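Local coordinates for uncharacterized protein (Bacteroides ovatus, PDB 3P02), which is of unknown function but probably consists of an immunoglobulin-like beta-sandwich followed by a large antiparallel beta-sheet domain, at residues Val27-Arg30 against Ser34-Tyr37; Ile109-Asp114 against Ala147-Ile152; Ile152-Phe157 against Lys305-Gln310. All blocks are in the same frame, centred on the assembly; numbering follows the deposited sequence. Where two conformers were deposited one is given.

The three contacts lie close together in space, each about 10 or 11 Å from the centre of the chain: the centre of interaction 1 lies about 8 Å from that of interaction 2 and about 9 Å from that of interaction 3, while interactions 2 and 3 are about 14 Å apart. Strands 36-45 and 104-112 are neighbours in one sheet, and strands 25-30 and 146-154 run parallel in another. Interactions 1 and 2 both join these two sheets. Interaction 1 closes before the others open; interactions 2 and 3 follow in series and share Ile152. One face of strand 146-154 packs between the sheets, and its end at Phe154 receives the loop 305-310, which follows strand 287-302.

Interaction 1 of 3, residues Val27-Arg30 against Ser34-Tyr37; sequences VHVR and SAKY
The carbonyl oxygen Arg30 O is approached from two directions. A water donates to Arg30 O at 2.6 Å and to Lys36 O at 3.0 Å, bridging the two segments, while the CA-H of Ala35 points at the same oxygen, Ala35 CA lying 3.5 Å from Arg30 O with an angle at H of 160°. The two backbones are not paired directly; the water links the two carbonyls.

The rest of the contact is mostly apolar and centres on Tyr37. Its CG lies anti to the backbone N (chi1 -179°), which lays the ring obliquely across Val27-Val29, over His28 O. Val27 CG1 meets the ring edge near its plane, 3.9 Å from Tyr37 CD2. His28 O sits 3.8 Å above one face of the Tyr37 ring, offset toward the rim. Both methyls of Val29 pack against the same side of Tyr37 CB, with CG1 at 3.9 Å and CG2 at 4.0 Å. Cut back to alanine, this tyrosine would keep CB beside Val29, but Val27 CG1 would probably lose its aromatic neighbour and a gap would probably open beside His28 O.

Topologically this is a beta-arch, since the consecutive strands 25-30 and 36-45 belong to different sheets. The first pairs in parallel with strand 146-154, through bonds of Val27 and Val29 to Arg150, Ile152 and Phe154; the second pairs antiparallel with strand 104-112.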
ATOM      1  N   VAL A  27       4.409   3.076   5.680  1.00  9.95           N
ATOM      2  CA  VAL A  27       4.267   2.347   6.943  1.00  9.13           C
ATOM      3  C   VAL A  27       3.650   1.011   6.587  1.00 12.93           C
ATOM      4  O   VAL A  27       2.503   0.959   6.157  1.00 11.76           O
ATOM      5  CB  VAL A  27       3.406   3.155   7.963  1.00 13.45           C
ATOM      6  CG1 VAL A  27       3.165   2.332   9.230  1.00 14.17           C
ATOM      7  CG2 VAL A  27       4.095   4.482   8.327  1.00 13.01           C
ATOM      8  N   HIS A  28       4.410  -0.073   6.750  1.00 11.38           N
ATOM      9  CA  HIS A  28       3.949  -1.388   6.329  1.00 10.50           C
ATOM     10  C   HIS A  28       3.102  -2.041   7.404  1.00 11.31           C
ATOM     11  O   HIS A  28       3.585  -2.304   8.506  1.00 12.60           O
ATOM     12  CB  HIS A  28       5.166  -2.259   5.996  1.00 10.62           C
ATOM     13  CG  HIS A  28       6.044  -1.662   4.950  1.00 13.16           C
ATOM     14  ND1 HIS A  28       7.417  -1.763   5.030  1.00 14.72           N
ATOM     15  CD2 HIS A  28       5.716  -0.957   3.837  1.00 13.67           C
ATOM     16  CE1 HIS A  28       7.876  -1.146   3.957  1.00 14.02           C
ATOM     17  NE2 HIS A  28       6.888  -0.634   3.219  1.00 13.13           N
ATOM     18  N   VAL A  29       1.827  -2.308   7.082  1.00  8.63           N
ATOM     19  CA  VAL A  29       0.879  -2.830   8.066  1.00 10.06           C
ATOM     20  C   VAL A  29       0.303  -4.177   7.613  1.00 10.46           C
ATOM     21  O   VAL A  29      -0.447  -4.225   6.629  1.00 11.14           O
ATOM     22  CB  VAL A  29      -0.269  -1.813   8.372  1.00 14.37           C
ATOM     23  CG1 VAL A  29      -1.194  -2.371   9.473  1.00 15.07           C
ATOM     24  CG2 VAL A  29       0.296  -0.432   8.792  1.00 14.25           C
ATOM     25  N   ARG A  30       0.567  -5.242   8.392  1.00 11.12           N
ATOM     26  CA  ARG A  30      -0.017  -6.549   8.061  1.00 11.73           C
ATOM     27  C   ARG A  30      -1.495  -6.619   8.396  1.00 11.39           C
ATOM     28  O   ARG A  30      -1.884  -6.300   9.521  1.00 11.75           O
ATOM     29  CB  ARG A  30       0.701  -7.705   8.774  1.00 12.97           C
ATOM     30  CG  ARG A  30       0.104  -9.047   8.315  1.00 16.88           C
ATOM     31  CD  ARG A  30       0.774 -10.229   8.926  1.00 22.81           C
ATOM     32  NE  ARG A  30       2.030 -10.573   8.258  1.00 19.46           N
ATOM     33  CZ  ARG A  30       2.148 -11.352   7.187  1.00 23.55           C
ATOM     34  NH1 ARG A  30       1.066 -11.746   6.518  1.00 15.12           N
ATOM     35  NH2 ARG A  30       3.344 -11.661   6.719  1.00 16.55           N
ATOM     36  N   SER A  34      -6.667  -8.844  12.450  1.00 18.02           N
ATOM     37  CA  SER A  34      -6.855  -7.397  12.518  0.50 16.92           C
ATOM     38  C   SER A  34      -5.704  -6.758  11.752  1.00 19.29           C
ATOM     39  O   SER A  34      -4.707  -7.434  11.488  1.00 18.09           O
ATOM     40  CB  SER A  34      -6.895  -6.919  13.974  0.50 19.43           C
ATOM     41  OG  SER A  34      -5.639  -7.071  14.618  0.50 20.18           O
ATOM     42  N   ALA A  35      -5.817  -5.477  11.417  1.00 15.77           N
ATOM     43  CA  ALA A  35      -4.752  -4.771  10.710  1.00 13.71           C
ATOM     44  C   ALA A  35      -4.179  -3.691  11.650  1.00 17.63           C
ATOM     45  O   ALA A  35      -4.381  -2.488  11.451  1.00 17.86           O
ATOM     46  CB  ALA A  35      -5.302  -4.179   9.428  1.00 13.17           C
ATOM     47  N   LYS A  36      -3.507  -4.146  12.714  1.00 15.28           N
ATOM     48  CA  LYS A  36      -2.940  -3.263  13.728  1.00 16.16           C
ATOM     49  C   LYS A  36      -1.415  -3.243  13.715  1.00 22.26           C
ATOM     50  O   LYS A  36      -0.761  -4.289  13.612  1.00 22.86           O
ATOM     51  CB  LYS A  36      -3.407  -3.683  15.120  1.00 19.61           C
ATOM     52  CG  LYS A  36      -4.882  -3.438  15.360  1.00 21.50           C
ATOM     53  CD  LYS A  36      -5.209  -3.716  16.834  1.00 39.64           C
ATOM     54  CE  LYS A  36      -6.683  -3.572  17.135  1.00 52.34           C
ATOM     55  NZ  LYS A  36      -7.495  -4.683  16.562  1.00 63.00           N
ATOM     56  N   TYR A  37      -0.846  -2.038  13.841  1.00 17.69           N
ATOM     57  CA  TYR A  37       0.592  -1.840  13.881  1.00 16.83           C
ATOM     58  C   TYR A  37       0.899  -0.505  14.556  1.00 19.93           C
ATOM     59  O   TYR A  37       0.253   0.508  14.243  1.00 18.03           O
ATOM     60  CB  TYR A  37       1.192  -1.863  12.465  1.00 17.96           C
ATOM     61  CG  TYR A  37       2.694  -1.680  12.426  1.00 20.07           C
ATOM     62  CD1 TYR A  37       3.551  -2.648  12.948  1.00 23.04           C
ATOM     63  CD2 TYR A  37       3.263  -0.562  11.828  1.00 21.83           C
ATOM     64  CE1 TYR A  37       4.936  -2.488  12.916  1.00 25.53           C
ATOM     65  CE2 TYR A  37       4.652  -0.389  11.786  1.00 23.60           C
ATOM     66  CZ  TYR A  37       5.483  -1.364  12.321  1.00 35.18           C
ATOM     67  OH  TYR A  37       6.852  -1.204  12.316  1.00 40.71           O
TER
HETATM   68  O   HOH W   1      -1.227  -6.825  12.028  1.00 25.55           O

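Interaction 2 of 3, residues Ile109-Asp114 against Ala147-Ile152; sequences IEFSLD and AVLRPI. With EDO (1,2-ethanediol), chain G.
Leu149 meets Ile109 and Phe111 across the interior of what is probably an immunoglobulin-like sandwich, as in the E-set families, with strand 146-154 apparently supplying part of the second sheet. The segments belong to facing sheets, and the CA atoms of Phe111 and Pro151 are 8.3 Å apart, too far for backbone pairing.

Three side-chain pairs in two orientations make up the interface. Ile109 and Leu149 reach toward each other tip to tip, their CD1 atoms only 3.5 Å apart, tighter than usual van der Waals contact. Ile109 chi2 of 132° lies close to an eclipsed value, which suggests local strain at this point. Phe111 instead crosses Leu149 at about a right angle: Leu149 CD1 comes in at the ring edge, 4.2 Å from Phe111 CZ, so one methyl serves both partners. The Phe111 ring is also covered within its own strand, where Ile109 CG2 lies 3.6 Å above one face, offset toward the rim. Tyr39, Val27 and Leu85 also touch Phe111.

At the other end, Leu113 and Pro151 also cross at about a right angle. Leu113 CG is anti to its carbonyl carbon (chi1 -47°), and the extended branch brings Leu113 CD1 to 3.6 Å from Pro151 CB.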
ATOM      1  N   ILE A 109       2.627   5.887  16.737  1.00 12.70           N
ATOM      2  CA  ILE A 109       1.343   6.025  16.059  1.00 11.97           C
ATOM      3  C   ILE A 109       0.726   4.645  15.931  1.00 15.16           C
ATOM      4  O   ILE A 109       1.272   3.804  15.210  1.00 12.92           O
ATOM      5  CB  ILE A 109       1.450   6.722  14.681  1.00 13.92           C
ATOM      6  CG1 ILE A 109       2.153   8.100  14.821  1.00 15.34           C
ATOM      7  CG2 ILE A 109       0.047   6.871  14.054  1.00 14.51           C
ATOM      8  CD1 ILE A 109       3.197   8.354  13.879  1.00 21.25           C
ATOM      9  N   GLU A 110      -0.421   4.428  16.601  1.00 13.51           N
ATOM     10  CA  GLU A 110      -1.107   3.144  16.523  1.00 12.49           C
ATOM     11  C   GLU A 110      -2.069   3.160  15.360  1.00 15.53           C
ATOM     12  O   GLU A 110      -3.029   3.928  15.368  1.00 16.44           O
ATOM     13  CB  GLU A 110      -1.844   2.836  17.827  1.00 13.98           C
ATOM     14  CG  GLU A 110      -0.884   2.578  18.988  1.00 27.26           C
ATOM     15  CD  GLU A 110      -1.504   2.192  20.321  1.00 49.14           C
ATOM     16  OE1 GLU A 110      -2.753   2.199  20.428  1.00 40.69           O
ATOM     17  OE2 GLU A 110      -0.737   1.877  21.260  1.00 45.12           O
ATOM     18  N   PHE A 111      -1.777   2.384  14.329  1.00 11.48           N
ATOM     19  CA  PHE A 111      -2.686   2.252  13.195  1.00 10.07           C
ATOM     20  C   PHE A 111      -3.638   1.086  13.439  1.00 14.09           C
ATOM     21  O   PHE A 111      -3.191   0.016  13.892  1.00 16.29           O
ATOM     22  CB  PHE A 111      -1.892   1.997  11.911  1.00 10.46           C
ATOM     23  CG  PHE A 111      -1.148   3.233  11.451  1.00 11.04           C
ATOM     24  CD1 PHE A 111      -1.815   4.252  10.774  1.00 13.60           C
ATOM     25  CD2 PHE A 111       0.199   3.406  11.749  1.00 12.85           C
ATOM     26  CE1 PHE A 111      -1.130   5.375  10.313  1.00 12.70           C
ATOM     27  CE2 PHE A 111       0.881   4.547  11.310  1.00 14.36           C
ATOM     28  CZ  PHE A 111       0.205   5.530  10.611  1.00 12.74           C
ATOM     29  N   SER A 112      -4.928   1.282  13.117  1.00 11.29           N
ATOM     30  CA  SER A 112      -5.977   0.255  13.226  0.50 10.42           C
ATOM     31  C   SER A 112      -6.741   0.329  11.930  1.00 13.19           C
ATOM     32  O   SER A 112      -7.621   1.175  11.778  1.00 12.60           O
ATOM     33  CB  SER A 112      -6.862   0.522  14.441  0.50 11.52           C
ATOM     34  OG  SER A 112      -6.110   0.415  15.638  0.50 11.07           O
ATOM     35  N   LEU A 113      -6.308  -0.464  10.924  1.00 12.09           N
ATOM     36  CA  LEU A 113      -6.827  -0.306   9.565  1.00 12.06           C
ATOM     37  C   LEU A 113      -7.861  -1.295   9.066  1.00 13.08           C
ATOM     38  O   LEU A 113      -8.115  -1.310   7.856  1.00 13.05           O
ATOM     39  CB  LEU A 113      -5.622  -0.321   8.602  1.00 11.30           C
ATOM     40  CG  LEU A 113      -4.415   0.588   9.011  1.00 15.07           C
ATOM     41  CD1 LEU A 113      -3.335   0.531   7.965  1.00 16.20           C
ATOM     42  CD2 LEU A 113      -4.852   2.067   9.199  1.00 14.88           C
ATOM     43  N   ASP A 114      -8.514  -2.039   9.964  1.00 12.42           N
ATOM     44  CA  ASP A 114      -9.578  -2.962   9.530  1.00 12.07           C
ATOM     45  C   ASP A 114     -10.618  -2.211   8.733  1.00 15.87           C
ATOM     46  O   ASP A 114     -11.040  -1.114   9.123  1.00 15.56           O
ATOM     47  CB  ASP A 114     -10.222  -3.652  10.742  1.00 14.22           C
ATOM     48  CG  ASP A 114      -9.254  -4.532  11.492  1.00 26.45           C
ATOM     49  OD1 ASP A 114      -8.137  -4.056  11.809  1.00 27.93           O
ATOM     50  OD2 ASP A 114      -9.645  -5.646  11.862  1.00 30.77           O
ATOM     51  N   ALA A 147       6.001  15.314   8.800  1.00 11.34           N
ATOM     52  CA  ALA A 147       6.149  13.982   8.208  1.00 11.28           C
ATOM     53  C   ALA A 147       4.804  13.554   7.611  1.00 13.43           C
ATOM     54  O   ALA A 147       3.742  13.890   8.169  1.00 14.05           O
ATOM     55  CB  ALA A 147       6.575  12.983   9.288  1.00 11.83           C
ATOM     56  N   VAL A 148       4.828  12.873   6.462  1.00  9.75           N
ATOM     57  CA  VAL A 148       3.584  12.392   5.863  1.00  9.67           C
ATOM     58  C   VAL A 148       3.685  10.879   5.794  1.00 11.97           C
ATOM     59  O   VAL A 148       4.566  10.366   5.096  1.00 12.11           O
ATOM     60  CB  VAL A 148       3.282  13.003   4.487  1.00 12.50           C
ATOM     61  CG1 VAL A 148       1.947  12.450   3.963  1.00 12.32           C
ATOM     62  CG2 VAL A 148       3.240  14.521   4.570  1.00 12.63           C
ATOM     63  N   LEU A 149       2.797  10.166   6.501  1.00 10.12           N
ATOM     64  CA  LEU A 149       2.870   8.713   6.563  1.00  9.43           C
ATOM     65  C   LEU A 149       1.801   8.079   5.709  1.00 11.94           C
ATOM     66  O   LEU A 149       0.630   8.451   5.828  1.00 11.87           O
ATOM     67  CB  LEU A 149       2.720   8.222   8.008  1.00  9.16           C
ATOM     68  CG  LEU A 149       3.631   8.890   9.048  1.00 12.31           C
ATOM     69  CD1 LEU A 149       3.315   8.318  10.425  1.00 13.11           C
ATOM     70  CD2 LEU A 149       5.127   8.635   8.708  1.00 13.58           C
ATOM     71  N   ARG A 150       2.207   7.115   4.863  1.00  8.59           N
ATOM     72  CA  ARG A 150       1.297   6.391   3.976  0.50  9.41           C
ATOM     73  C   ARG A 150       1.182   4.941   4.428  1.00 13.02           C
ATOM     74  O   ARG A 150       2.164   4.209   4.269  1.00 12.92           O
ATOM     75  CB  ARG A 150       1.821   6.441   2.530  0.50 11.45           C
ATOM     76  CG  ARG A 150       0.700   6.444   1.510  0.50 25.51           C
ATOM     77  CD  ARG A 150       0.986   5.592   0.309  0.50 21.76           C
ATOM     78  NE  ARG A 150      -0.183   4.783  -0.031  0.50 21.06           N
ATOM     79  CZ  ARG A 150      -0.343   4.143  -1.179  0.50 29.67           C
ATOM     80  NH1 ARG A 150       0.584   4.221  -2.127  0.50 29.32           N
ATOM     81  NH2 ARG A 150      -1.429   3.421  -1.391  0.50  9.68           N
ATOM     82  N   PRO A 151       0.023   4.467   4.971  1.00 10.28           N
ATOM     83  CA  PRO A 151      -0.048   3.041   5.325  1.00 10.21           C
ATOM     84  C   PRO A 151      -0.114   2.162   4.070  1.00 13.47           C
ATOM     85  O   PRO A 151      -0.862   2.457   3.118  1.00 13.55           O
ATOM     86  CB  PRO A 151      -1.334   2.910   6.148  1.00 12.23           C
ATOM     87  CG  PRO A 151      -2.181   4.103   5.753  1.00 17.39           C
ATOM     88  CD  PRO A 151      -1.247   5.183   5.264  1.00 12.86           C
ATOM     89  N   ILE A 152       0.691   1.082   4.068  1.00  9.71           N
ATOM     90  CA  ILE A 152       0.738   0.084   2.994  0.50  9.52           C
ATOM     91  C   ILE A 152       0.270  -1.226   3.599  1.00 12.79           C
ATOM     92  O   ILE A 152       1.017  -1.804   4.383  1.00 10.48           O
ATOM     93  CB  ILE A 152       2.176  -0.038   2.392  0.50 11.51           C
ATOM     94  CG1 ILE A 152       2.702   1.319   1.877  0.50 11.63           C
ATOM     95  CG2 ILE A 152       2.267  -1.125   1.294  0.50 13.09           C
ATOM     96  CD1 ILE A 152       1.798   1.991   0.770  0.50 13.01           C
TER
HETATM   97  C1  EDO G   6     -10.703   1.301  12.941  1.00 36.89           C
HETATM   98  O1  EDO G   6     -11.967   1.971  12.776  1.00 44.33           O
HETATM   99  C2  EDO G   6     -10.443   0.361  11.773  1.00 29.86           C
HETATM  100  O2  EDO G   6     -11.689  -0.206  11.369  1.00 44.42           O

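Interaction 3 of 3, residues Ile152-Phe157 against Lys305-Gln310; sequences ILFNEF and KPDEDQ
Phe154 touches Asp307 and Glu308 through the far end of its ring, and the contact is small, burying 110 Å² in all. It packs the loop after strand 287-302, with its short 3-10 turn 307-309, on the end of strand 146-154.

The apolar part is the approach of Asp307 CB to Phe154 CZ at 3.8 Å, oblique to the ring. Phe154 CG sits between the backbone N and the carbonyl carbon (chi1 70°), sending the ring out toward the turn. Trp317 meets this ring edge-to-face, and Trp316 also lies against it.

The polar approach comes from Glu308, whose chain bends at chi2 (77°) and brings OE2 to the ring edge near its plane, 3.8 Å from Phe154 CZ. The carboxylate plane stands 63° from that of the ring.

Hydrogen bonds lie within each segment. Asp309 N bonds Pro306 O at 3.0 Å and Gln310 N bonds Asp307 O at 3.2 Å, fixing the turn. After the strand, Asn155 OD1 accepts from Phe157 N at 2.8 Å, forming an Asx turn.

Links to strand 25-30 supply the stronger polar anchors: Asp307 OD2 forms a salt bridge with Arg30 NH2, and Glu308 O accepts from His28 ND1. Glu308 OE2 lies beyond the C-H at Phe154 CZ, on the electropositive rim of the ring, so its charge probably interacts weakly but favourably with Phe154.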
ATOM      1  N   ILE A 152       0.691   1.082   4.068  1.00  9.71           N
ATOM      2  CA  ILE A 152       0.738   0.084   2.994  0.50  9.52           C
ATOM      3  C   ILE A 152       0.270  -1.226   3.599  1.00 12.79           C
ATOM      4  O   ILE A 152       1.017  -1.804   4.383  1.00 10.48           O
ATOM      5  CB  ILE A 152       2.176  -0.038   2.392  0.50 11.51           C
ATOM      6  CG1 ILE A 152       2.702   1.319   1.877  0.50 11.63           C
ATOM      7  CG2 ILE A 152       2.267  -1.125   1.294  0.50 13.09           C
ATOM      8  CD1 ILE A 152       1.798   1.991   0.770  0.50 13.01           C
ATOM      9  N   LEU A 153      -0.943  -1.674   3.274  1.00  9.45           N
ATOM     10  CA  LEU A 153      -1.428  -2.935   3.813  1.00  9.04           C
ATOM     11  C   LEU A 153      -0.758  -4.104   3.084  1.00 10.33           C
ATOM     12  O   LEU A 153      -0.485  -4.004   1.878  1.00  9.35           O
ATOM     13  CB  LEU A 153      -2.942  -3.030   3.598  1.00 10.19           C
ATOM     14  CG  LEU A 153      -3.808  -2.193   4.530  1.00 14.47           C
ATOM     15  CD1 LEU A 153      -5.201  -2.055   3.938  1.00 15.84           C
ATOM     16  CD2 LEU A 153      -3.829  -2.797   5.931  1.00 14.70           C
ATOM     17  N   PHE A 154      -0.553  -5.223   3.798  1.00  7.94           N
ATOM     18  CA  PHE A 154      -0.061  -6.412   3.123  1.00  8.21           C
ATOM     19  C   PHE A 154      -0.625  -7.638   3.807  1.00 10.90           C
ATOM     20  O   PHE A 154      -1.001  -7.576   4.974  1.00 10.12           O
ATOM     21  CB  PHE A 154       1.481  -6.483   3.038  1.00  8.88           C
ATOM     22  CG  PHE A 154       2.217  -6.729   4.338  1.00  9.51           C
ATOM     23  CD1 PHE A 154       2.403  -5.700   5.255  1.00 10.59           C
ATOM     24  CD2 PHE A 154       2.785  -7.970   4.612  1.00  9.49           C
ATOM     25  CE1 PHE A 154       3.172  -5.893   6.403  1.00 11.04           C
ATOM     26  CE2 PHE A 154       3.542  -8.171   5.771  1.00 12.26           C
ATOM     27  CZ  PHE A 154       3.728  -7.128   6.667  1.00 11.02           C
ATOM     28  N   ASN A 155      -0.737  -8.729   3.053  1.00  7.78           N
ATOM     29  CA  ASN A 155      -1.116  -9.990   3.671  1.00  7.98           C
ATOM     30  C   ASN A 155      -0.239 -11.060   2.970  1.00 10.65           C
ATOM     31  O   ASN A 155       0.657 -10.699   2.203  1.00  8.53           O
ATOM     32  CB  ASN A 155      -2.632 -10.238   3.592  1.00  9.86           C
ATOM     33  CG  ASN A 155      -3.165 -10.336   2.188  1.00  8.92           C
ATOM     34  OD1 ASN A 155      -2.464 -10.688   1.261  1.00  9.69           O
ATOM     35  ND2 ASN A 155      -4.445 -10.061   2.018  1.00  9.37           N
ATOM     36  N   GLU A 156      -0.462 -12.347   3.228  1.00 10.04           N
ATOM     37  CA  GLU A 156       0.350 -13.404   2.616  0.50  9.18           C
ATOM     38  C   GLU A 156       0.267 -13.404   1.090  1.00 12.73           C
ATOM     39  O   GLU A 156       1.198 -13.857   0.424  1.00 12.80           O
ATOM     40  CB  GLU A 156      -0.117 -14.778   3.135  0.50 10.20           C
ATOM     41  CG  GLU A 156       0.632 -15.951   2.530  0.50  9.66           C
ATOM     42  CD  GLU A 156       0.242 -17.327   3.024  0.50 15.34           C
ATOM     43  OE1 GLU A 156      -0.630 -17.433   3.916  0.50 10.71           O
ATOM     44  OE2 GLU A 156       0.802 -18.309   2.491  0.50 11.12           O
ATOM     45  N   PHE A 157      -0.833 -12.880   0.543  1.00  7.80           N
ATOM     46  CA  PHE A 157      -1.130 -12.980  -0.896  1.00  6.43           C
ATOM     47  C   PHE A 157      -1.123 -11.697  -1.665  1.00 11.32           C
ATOM     48  O   PHE A 157      -1.593 -11.689  -2.814  1.00 11.64           O
ATOM     49  CB  PHE A 157      -2.565 -13.550  -1.001  1.00  8.80           C
ATOM     50  CG  PHE A 157      -2.817 -14.745  -0.094  1.00  9.24           C
ATOM     51  CD1 PHE A 157      -2.239 -15.979  -0.371  1.00 11.58           C
ATOM     52  CD2 PHE A 157      -3.595 -14.614   1.062  1.00 11.33           C
ATOM     53  CE1 PHE A 157      -2.430 -17.063   0.487  1.00 12.82           C
ATOM     54  CE2 PHE A 157      -3.811 -15.708   1.905  1.00 13.49           C
ATOM     55  CZ  PHE A 157      -3.240 -16.930   1.600  1.00 13.12           C
ATOM     56  N   LYS A 305      14.992 -10.588   9.370  1.00 13.41           N
ATOM     57  CA  LYS A 305      14.334  -9.286   9.541  0.50 12.81           C
ATOM     58  C   LYS A 305      12.837  -9.415   9.674  1.00 15.47           C
ATOM     59  O   LYS A 305      12.252 -10.239   8.967  1.00 14.41           O
ATOM     60  CB  LYS A 305      14.606  -8.379   8.310  0.50 14.68           C
ATOM     61  CG  LYS A 305      16.049  -7.995   8.084  0.50 19.12           C
ATOM     62  CD  LYS A 305      16.203  -7.123   6.827  0.50 19.24           C
ATOM     63  CE  LYS A 305      17.632  -6.663   6.668  0.50 37.44           C
ATOM     64  NZ  LYS A 305      17.823  -5.819   5.460  0.50 45.59           N
ATOM     65  N   PRO A 306      12.166  -8.528  10.464  1.00 13.63           N
ATOM     66  CA  PRO A 306      10.702  -8.566  10.493  1.00 13.28           C
ATOM     67  C   PRO A 306      10.102  -8.333   9.089  1.00 13.51           C
ATOM     68  O   PRO A 306      10.718  -7.664   8.220  1.00 13.18           O
ATOM     69  CB  PRO A 306      10.332  -7.385  11.416  1.00 14.76           C
ATOM     70  CG  PRO A 306      11.528  -7.203  12.281  1.00 18.92           C
ATOM     71  CD  PRO A 306      12.685  -7.466  11.368  1.00 14.81           C
ATOM     72  N   ASP A 307       8.877  -8.815   8.881  1.00 11.51           N
ATOM     73  CA  ASP A 307       8.179  -8.640   7.581  1.00 11.10           C
ATOM     74  C   ASP A 307       8.117  -7.176   7.158  1.00 14.28           C
ATOM     75  O   ASP A 307       8.306  -6.861   5.977  1.00 13.79           O
ATOM     76  CB  ASP A 307       6.755  -9.170   7.670  1.00 11.93           C
ATOM     77  CG  ASP A 307       6.652 -10.666   7.862  1.00 19.19           C
ATOM     78  OD1 ASP A 307       7.605 -11.385   7.478  1.00 17.48           O
ATOM     79  OD2 ASP A 307       5.616 -11.122   8.372  1.00 22.59           O
ATOM     80  N   GLU A 308       7.870  -6.271   8.127  1.00 12.37           N
ATOM     81  CA  GLU A 308       7.703  -4.846   7.817  1.00 11.93           C
ATOM     82  C   GLU A 308       8.985  -4.166   7.374  1.00 16.35           C
ATOM     83  O   GLU A 308       8.909  -3.088   6.760  1.00 16.60           O
ATOM     84  CB  GLU A 308       7.137  -4.098   9.049  1.00 13.62           C
ATOM     85  CG  GLU A 308       5.787  -4.610   9.497  1.00 17.34           C
ATOM     86  CD  GLU A 308       5.755  -5.911  10.281  1.00 26.82           C
ATOM     87  OE1 GLU A 308       6.818  -6.354  10.783  1.00 15.28           O
ATOM     88  OE2 GLU A 308       4.664  -6.521  10.334  1.00 24.17           O
ATOM     89  N   ASP A 309      10.154  -4.781   7.666  1.00 11.88           N
ATOM     90  CA  ASP A 309      11.450  -4.219   7.316  0.50 11.65           C
ATOM     91  C   ASP A 309      11.993  -4.807   6.027  1.00 13.81           C
ATOM     92  O   ASP A 309      13.115  -4.486   5.636  1.00 14.70           O
ATOM     93  CB  ASP A 309      12.438  -4.428   8.460  0.50 13.56           C
ATOM     94  CG  ASP A 309      12.015  -3.692   9.714  0.50 19.16           C
ATOM     95  OD1 ASP A 309      11.449  -2.580   9.592  0.50 19.29           O
ATOM     96  OD2 ASP A 309      12.167  -4.257  10.799  0.50 22.58           O
ATOM     97  N   GLN A 310      11.196  -5.673   5.346  1.00 10.96           N
ATOM     98  CA  GLN A 310      11.687  -6.239   4.070  1.00  9.27           C
ATOM     99  C   GLN A 310      11.742  -5.168   3.015  1.00 13.18           C
ATOM    100  O   GLN A 310      10.920  -4.245   3.032  1.00 12.31           O
ATOM    101  CB  GLN A 310      10.787  -7.377   3.567  1.00  9.12           C
ATOM    102  CG  GLN A 310      10.670  -8.567   4.557  1.00 11.02           C
ATOM    103  CD  GLN A 310      11.957  -9.320   4.763  1.00 14.32           C
ATOM    104  OE1 GLN A 310      12.761  -9.481   3.844  1.00 13.06           O
ATOM    105  NE2 GLN A 310      12.211  -9.758   6.009  1.00 17.23           N
TER